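Beta-agarase B (Zobellia galactanivorans, PDB 4ATF) hydrolyses the beta-1,4-galactosidic linkages of agarose at random and with retention of anomeric configuration, yielding mainly the tetramer. Local coordinates at residues A[226-237]-A[243-251]. The protein carries 1 engineered substitution. Numbering follows the deposited sequence.
Sequences KDIIDPKHFTNT and TEIDTRTGL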
loop_
_atom_site.group_PDB
_atom_site.type_symbol
_atom_site.label_atom_id
_atom_site.label_comp_id
_atom_site.label_asym_id
_atom_site.label_seq_id
_atom_site.Cartn_x
_atom_site.Cartn_y
_atom_site.Cartn_z
ATOM N N LYS A 226 19.326 -9.477 7.501
ATOM C CA LYS A 226 18.425 -10.326 8.307
ATOM C C LYS A 226 17.942 -9.643 9.585
ATOM O O LYS A 226 16.770 -9.816 9.943
ATOM C CB LYS A 226 19.107 -11.658 8.654
ATOM C CG LYS A 226 19.608 -12.478 7.422
ATOM C CD LYS A 226 20.587 -13.580 7.856
ATOM C CE LYS A 226 21.315 -14.258 6.630
ATOM N NZ LYS A 226 22.085 -15.483 6.993
ATOM N N ASP A 227 18.803 -8.836 10.218
ATOM C CA ASP A 227 18.526 -8.206 11.518
ATOM C C ASP A 227 17.374 -7.162 11.421
ATOM O O ASP A 227 16.681 -6.926 12.415
ATOM C CB ASP A 227 19.771 -7.493 12.091
ATOM C CG ASP A 227 20.898 -8.462 12.520
ATOM O OD1 ASP A 227 20.716 -9.709 12.555
ATOM O OD2 ASP A 227 22.007 -7.970 12.865
ATOM N N ILE A 228 17.175 -6.527 10.256
ATOM C CA ILE A 228 16.029 -5.593 10.099
ATOM C C ILE A 228 14.839 -6.269 9.332
ATOM O O ILE A 228 13.662 -5.942 9.588
ATOM C CB ILE A 228 16.439 -4.248 9.455
ATOM C CG1 ILE A 228 15.264 -3.255 9.415
ATOM C CG2 ILE A 228 16.910 -4.473 8.019
ATOM C CD1 ILE A 228 15.726 -1.804 9.185
ATOM N N ILE A 229 15.118 -7.218 8.438
ATOM C CA ILE A 229 13.996 -7.786 7.614
ATOM C C ILE A 229 13.196 -8.837 8.444
ATOM O O ILE A 229 11.938 -8.837 8.459
ATOM C CB ILE A 229 14.543 -8.459 6.319
ATOM C CG1 ILE A 229 15.165 -7.393 5.373
ATOM C CG2 ILE A 229 13.435 -9.283 5.573
ATOM C CD1 ILE A 229 14.216 -6.683 4.449
ATOM N N ASP A 230 13.921 -9.684 9.179
ATOM C CA ASP A 230 13.273 -10.721 10.038
ATOM C C ASP A 230 14.079 -11.115 11.321
ATOM O O ASP A 230 14.473 -12.266 11.460
ATOM C CB ASP A 230 13.031 -11.968 9.212
ATOM C CG ASP A 230 12.174 -13.030 9.974
ATOM O OD1 ASP A 230 11.387 -12.658 10.905
ATOM O OD2 ASP A 230 12.302 -14.237 9.642
ATOM N N PRO A 231 14.344 -10.165 12.246
ATOM C CA PRO A 231 15.155 -10.504 13.447
ATOM C C PRO A 231 14.471 -11.553 14.389
ATOM O O PRO A 231 15.169 -12.237 15.143
ATOM C CB PRO A 231 15.293 -9.141 14.151
ATOM C CG PRO A 231 13.985 -8.366 13.722
ATOM C CD PRO A 231 13.851 -8.767 12.270
ATOM N N LYS A 232 13.138 -11.692 14.323
ATOM C CA LYS A 232 12.443 -12.630 15.218
ATOM C C LYS A 232 12.271 -14.022 14.587
ATOM O O LYS A 232 11.569 -14.861 15.149
ATOM C CB LYS A 232 11.055 -12.070 15.595
ATOM C CG LYS A 232 11.092 -10.776 16.318
ATOM C CD LYS A 232 9.643 -10.354 16.805
ATOM C CE LYS A 232 9.626 -9.100 17.544
ATOM N NZ LYS A 232 8.283 -8.816 18.208
ATOM N N HIS A 233 12.839 -14.229 13.396
ATOM C CA HIS A 233 12.796 -15.527 12.674
ATOM C C HIS A 233 11.312 -15.949 12.430
ATOM O O HIS A 233 10.969 -17.149 12.489
ATOM C CB HIS A 233 13.561 -16.669 13.393
ATOM C CG HIS A 233 15.044 -16.447 13.552
ATOM N ND1 HIS A 233 15.957 -17.465 13.392
ATOM C CD2 HIS A 233 15.767 -15.339 13.868
ATOM C CE1 HIS A 233 17.175 -17.011 13.635
ATOM N NE2 HIS A 233 17.090 -15.718 13.917
ATOM N N PHE A 234 10.444 -14.988 12.113
ATOM C CA PHE A 234 9.032 -15.379 11.778
ATOM C C PHE A 234 9.009 -16.107 10.439
ATOM O O PHE A 234 8.038 -16.795 10.116
ATOM C CB PHE A 234 8.110 -14.176 11.639
ATOM C CG PHE A 234 7.664 -13.601 12.939
ATOM C CD1 PHE A 234 8.165 -14.103 14.198
ATOM C CD2 PHE A 234 6.714 -12.574 12.948
ATOM C CE1 PHE A 234 7.707 -13.529 15.437
ATOM C CE2 PHE A 234 6.235 -12.014 14.220
ATOM C CZ PHE A 234 6.740 -12.466 15.410
ATOM N N THR A 235 10.075 -15.938 9.653
ATOM C CA THR A 235 10.137 -16.644 8.376
ATOM C C THR A 235 10.852 -17.995 8.395
ATOM O O THR A 235 11.124 -18.547 7.316
ATOM C CB THR A 235 10.691 -15.736 7.217
ATOM O OG1 THR A 235 12.108 -15.511 7.356
ATOM C CG2 THR A 235 9.878 -14.383 7.110
ATOM N N ASN A 236 11.178 -18.531 9.582
ATOM C CA ASN A 236 11.790 -19.877 9.645
ATOM C C ASN A 236 10.821 -20.859 8.898
ATOM O O ASN A 236 9.559 -20.784 9.118
ATOM C CB ASN A 236 11.876 -20.406 11.098
ATOM C CG ASN A 236 13.170 -20.031 11.804
ATOM O OD1 ASN A 236 14.116 -19.566 11.182
ATOM N ND2 ASN A 236 13.243 -20.319 13.100
ATOM N N THR A 237 11.353 -21.782 8.100
ATOM C CA THR A 237 10.501 -22.828 7.531
ATOM C C THR A 237 10.120 -23.876 8.640
ATOM O O THR A 237 9.059 -24.470 8.587
ATOM C CB THR A 237 11.170 -23.535 6.321
ATOM O OG1 THR A 237 12.389 -24.102 6.746
ATOM C CG2 THR A 237 11.552 -22.578 5.180
ATOM N N THR A 243 14.351 -18.160 17.658
ATOM C CA THR A 243 15.622 -17.536 17.244
ATOM C C THR A 243 16.900 -18.438 17.403
ATOM O O THR A 243 17.979 -18.080 16.881
ATOM C CB THR A 243 15.828 -16.154 17.875
ATOM O OG1 THR A 243 16.074 -16.301 19.261
ATOM C CG2 THR A 243 14.571 -15.241 17.638
ATOM N N GLU A 244 16.756 -19.593 18.062
ATOM C CA GLU A 244 17.860 -20.537 18.230
ATOM C C GLU A 244 18.107 -21.365 16.969
ATOM O O GLU A 244 19.096 -22.028 16.873
ATOM C CB GLU A 244 17.630 -21.500 19.424
ATOM C CG GLU A 244 17.842 -20.836 20.773
ATOM C CD GLU A 244 18.621 -21.705 21.736
ATOM O OE1 GLU A 244 18.550 -22.961 21.672
ATOM O OE2 GLU A 244 19.320 -21.117 22.583
ATOM N N ILE A 245 17.185 -21.358 16.019
ATOM C CA ILE A 245 17.400 -22.117 14.794
ATOM C C ILE A 245 17.118 -21.212 13.606
ATOM O O ILE A 245 16.208 -20.377 13.679
ATOM C CB ILE A 245 16.607 -23.484 14.774
ATOM C CG1 ILE A 245 15.129 -23.303 15.199
ATOM C CG2 ILE A 245 17.342 -24.606 15.651
ATOM C CD1 ILE A 245 14.450 -24.631 15.538
ATOM N N ASP A 246 17.943 -21.329 12.546
ATOM C CA ASP A 246 17.822 -20.402 11.431
ATOM C C ASP A 246 17.526 -21.140 10.133
ATOM O O ASP A 246 18.435 -21.692 9.486
ATOM C CB ASP A 246 19.090 -19.533 11.286
ATOM C CG ASP A 246 18.891 -18.318 10.359
ATOM O OD1 ASP A 246 17.819 -18.169 9.710
ATOM O OD2 ASP A 246 19.824 -17.472 10.286
ATOM N N THR A 247 16.261 -21.128 9.743
ATOM C CA THR A 247 15.845 -21.603 8.407
ATOM C C THR A 247 15.021 -20.457 7.799
ATOM O O THR A 247 14.050 -20.716 7.043
ATOM C CB THR A 247 14.979 -22.912 8.533
ATOM O OG1 THR A 247 13.999 -22.683 9.560
ATOM C CG2 THR A 247 15.872 -24.175 8.865
ATOM N N ARG A 248 15.383 -19.195 8.129
ATOM C CA ARG A 248 14.611 -18.042 7.637
ATOM C C ARG A 248 14.574 -17.958 6.121
ATOM O O ARG A 248 15.631 -18.136 5.452
ATOM C CB ARG A 248 15.204 -16.727 8.159
ATOM C CG ARG A 248 14.905 -16.494 9.650
ATOM C CD ARG A 248 15.501 -15.181 10.113
ATOM N NE ARG A 248 16.928 -15.352 10.321
ATOM C CZ ARG A 248 17.719 -14.445 10.895
ATOM N NH1 ARG A 248 17.215 -13.277 11.327
ATOM N NH2 ARG A 248 19.026 -14.715 11.038
ATOM N N THR A 249 13.403 -17.693 5.551
ATOM C CA THR A 249 13.305 -17.542 4.090
ATOM C C THR A 249 13.531 -16.065 3.619
ATOM O O THR A 249 13.860 -15.772 2.449
ATOM C CB THR A 249 11.900 -17.987 3.566
ATOM O OG1 THR A 249 10.901 -17.088 4.101
ATOM C CG2 THR A 249 11.601 -19.437 3.984
ATOM N N GLY A 250 13.280 -15.127 4.508
ATOM C CA GLY A 250 13.224 -13.700 4.102
ATOM C C GLY A 250 11.930 -13.439 3.325
ATOM O O GLY A 250 10.991 -14.285 3.350
ATOM N N LEU A 251 11.914 -12.327 2.600
ATOM C CA LEU A 251 10.741 -11.974 1.736
ATOM C C LEU A 251 10.867 -12.695 0.376
ATOM O O LEU A 251 11.280 -12.121 -0.626
ATOM C CB LEU A 251 10.641 -10.442 1.592
ATOM C CG LEU A 251 10.352 -9.669 2.930
ATOM C CD1 LEU A 251 10.571 -8.162 2.744
ATOM C CD2 LEU A 251 8.924 -9.933 3.373
HETATM O O HOH W 1 19.939 -16.783 7.632
HETATM O O HOH W 2 18.944 -11.613 12.792
#
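Arg-248 lays its guanidinium flat on the imidazole of His-233, the planes 12° and the centres 3.7 Å apart. This stack sits in the long loop between helix 226-229 and strand 255-262 of the concanavalin-like GH16 beta-sandwich; the loop doubles back, a single beta bridge pairing Asn-236 and Arg-248. The other face of the imidazole carries Thr-243 CA, 3.8 Å from the ring centroid; the other face of the guanidinium lies under CB of Lys-226. A bend at chi3 (-78°) turns the arginine head over the ring. In the guanidinium plane, NH1 of Arg-248 donates to Asp-230 O (2.9 Å), while its NE and NH2 grip OD1 and OD2 of Asp-246 side-on in a salt bridge. Water 1 links that carboxylate to Lys-226 NZ. With an alanine in place of Arg-248, Asp-246 would probably lose its charge partner and His-233 the cover on one face. Asp-246 OD1 also takes the Arg-248 backbone N, closing an Asx turn. Deeper in, the Asp-230 carboxylate receives Phe-234 N and Thr-235 N; having given its proton to Asp-230 OD2, OG1 of Thr-235 accepts from Gly-250 N at 3.1 Å. Asn-236 reaches segment 243-251 with both ends of its amide: OD1 takes Thr-247 N at 3.0 Å, ND2 turns to Ile-245 O. Leu-251 packs on Ile-229 and comes within about 6 Å, side chain to side chain, of Glu-138, the probable nucleophile. Ile-245 O is held from opposite faces of its carbonyl plane, by His-233 ND1 at 2.9 Å and Asn-236 ND2 at 3.0 Å.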